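Local coordinates for putative immunoglobulin-blocking virulence protein (PDB 7ADK) that probably acts as a mycoplasma virulence factor that binds host immunoglobulins and blocks their binding of antigen, at residues N425-A428 against Y429-K433. Residues are numbered along the deposited sequence; the frame is centred on the assembly and turned at random.
Sequences NDEA and YRRSK
Glu427 and Arg430, three residues apart near the N-terminal end of helix 426-442, give a textbook i to i+3 salt bridge. The two side chains run side by side: Arg430, extended from CG to NE, brings NH1 to 2.8 Å from Glu427 OE1 on its syn side, and carboxylate and guanidinium planes differ by 29°. The bend in Glu427 at chi2 (71°) swings its carboxylate forward along the helix, and OE2 lies 3.2 Å from Arg431 CD. The Arg431 guanidinium stays beyond salt-bridge distance of OE2; it is instead bonded to the carbonyls of Tyr388 and Asn389.

Backbone bonds carry the turn itself. Arg431 N reaches Glu427 O at 2.8 Å, and Arg430 N donates to Asp426 O at 3.2 Å, whereas the bond from Ser432 N to Ala428 O is weak. Asn425, the N-cap, accepts from Glu427 N through OD1 (3.0 Å), in the carbonyl plane. Within the helix, Ser432 OG donates to the backbone Tyr429 O (2.9 Å).

This helix links strands 415-422 and 448-454 in a beta-alpha-beta unit. Asp426, salt-bridged to Lys457, and Glu427 place acidic groups at its N-terminus, where the helix dipole would be expected to stabilise their negative charge.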
loop_
_atom_site.group_PDB
_atom_site.type_symbol
_atom_site.label_atom_id
_atom_site.label_comp_id
_atom_site.label_asym_id
_atom_site.label_seq_id
_atom_site.Cartn_x
_atom_site.Cartn_y
_atom_site.Cartn_z
ATOM N N ASN A 425 -10.797 -17.256 -14.845
ATOM C CA ASN A 425 -12.014 -17.397 -15.640
ATOM C C ASN A 425 -13.134 -17.992 -14.765
ATOM O O ASN A 425 -12.873 -18.734 -13.821
ATOM C CB ASN A 425 -11.659 -18.308 -16.832
ATOM C CG ASN A 425 -12.598 -18.222 -18.014
ATOM O OD1 ASN A 425 -13.785 -18.483 -17.922
ATOM N ND2 ASN A 425 -12.088 -17.851 -19.154
ATOM N N ASP A 426 -14.388 -17.821 -15.153
ATOM C CA ASP A 426 -15.529 -18.276 -14.356
ATOM C C ASP A 426 -16.221 -19.485 -14.990
ATOM O O ASP A 426 -16.910 -20.217 -14.286
ATOM C CB ASP A 426 -16.491 -17.105 -14.092
ATOM C CG ASP A 426 -15.902 -16.036 -13.167
ATOM O OD1 ASP A 426 -15.336 -16.380 -12.123
ATOM O OD2 ASP A 426 -16.002 -14.835 -13.474
ATOM N N GLU A 427 -15.965 -19.781 -16.267
ATOM C CA GLU A 427 -16.312 -21.062 -16.882
ATOM C C GLU A 427 -15.338 -22.161 -16.437
ATOM O O GLU A 427 -15.766 -23.193 -15.927
ATOM C CB GLU A 427 -16.362 -20.919 -18.402
ATOM C CG GLU A 427 -16.788 -22.194 -19.141
ATOM C CD GLU A 427 -18.257 -22.598 -19.003
ATOM O OE1 GLU A 427 -19.006 -22.018 -18.188
ATOM O OE2 GLU A 427 -18.684 -23.513 -19.736
ATOM N N ALA A 428 -14.021 -21.935 -16.529
ATOM C CA ALA A 428 -13.038 -22.893 -16.025
ATOM C C ALA A 428 -13.206 -23.179 -14.528
ATOM O O ALA A 428 -13.087 -24.327 -14.118
ATOM C CB ALA A 428 -11.622 -22.400 -16.298
ATOM N N TYR A 429 -13.526 -22.194 -13.689
ATOM C CA TYR A 429 -13.773 -22.449 -12.272
ATOM C C TYR A 429 -15.060 -23.255 -12.050
ATOM O O TYR A 429 -15.016 -24.283 -11.377
ATOM C CB TYR A 429 -13.747 -21.139 -11.487
ATOM C CG TYR A 429 -13.903 -21.314 -9.995
ATOM C CD1 TYR A 429 -12.894 -21.951 -9.260
ATOM C CD2 TYR A 429 -15.056 -20.848 -9.340
ATOM C CE1 TYR A 429 -13.027 -22.114 -7.872
ATOM C CE2 TYR A 429 -15.191 -21.011 -7.949
ATOM C CZ TYR A 429 -14.173 -21.641 -7.209
ATOM O OH TYR A 429 -14.290 -21.772 -5.866
ATOM N N ARG A 430 -16.176 -22.863 -12.672
ATOM C CA ARG A 430 -17.455 -23.597 -12.668
ATOM C C ARG A 430 -17.299 -25.054 -13.105
ATOM O O ARG A 430 -17.853 -25.951 -12.476
ATOM C CB ARG A 430 -18.435 -22.849 -13.590
ATOM C CG ARG A 430 -19.749 -23.577 -13.892
ATOM C CD ARG A 430 -20.548 -22.827 -14.962
ATOM N NE ARG A 430 -21.651 -23.660 -15.475
ATOM C CZ ARG A 430 -21.775 -24.212 -16.667
ATOM N NH1 ARG A 430 -20.946 -24.017 -17.642
ATOM N NH2 ARG A 430 -22.767 -25.005 -16.907
ATOM N N ARG A 431 -16.548 -25.297 -14.182
ATOM C CA ARG A 431 -16.407 -26.620 -14.794
ATOM C C ARG A 431 -15.225 -27.440 -14.300
ATOM O O ARG A 431 -15.242 -28.643 -14.507
ATOM C CB ARG A 431 -16.381 -26.492 -16.316
ATOM C CG ARG A 431 -17.736 -25.998 -16.835
ATOM C CD ARG A 431 -17.894 -26.221 -18.332
ATOM N NE ARG A 431 -17.871 -27.642 -18.694
ATOM C CZ ARG A 431 -17.688 -28.125 -19.897
ATOM N NH1 ARG A 431 -17.567 -27.352 -20.919
ATOM N NH2 ARG A 431 -17.631 -29.395 -20.084
ATOM N N SER A 432 -14.235 -26.858 -13.634
ATOM C CA SER A 432 -13.021 -27.562 -13.204
ATOM C C SER A 432 -13.318 -28.872 -12.483
ATOM O O SER A 432 -12.804 -29.906 -12.888
ATOM C CB SER A 432 -12.137 -26.682 -12.317
ATOM O OG SER A 432 -12.834 -26.157 -11.205
ATOM N N LYS A 433 -14.177 -28.884 -11.456
ATOM C CA LYS A 433 -14.547 -30.116 -10.743
ATOM C C LYS A 433 -15.261 -31.129 -11.641
ATOM O O LYS A 433 -15.017 -32.327 -11.521
ATOM C CB LYS A 433 -15.412 -29.780 -9.516
ATOM C CG LYS A 433 -15.497 -30.977 -8.559
ATOM C CD LYS A 433 -16.384 -30.698 -7.347
ATOM C CE LYS A 433 -16.403 -31.859 -6.352
ATOM N NZ LYS A 433 -17.075 -33.069 -6.880
#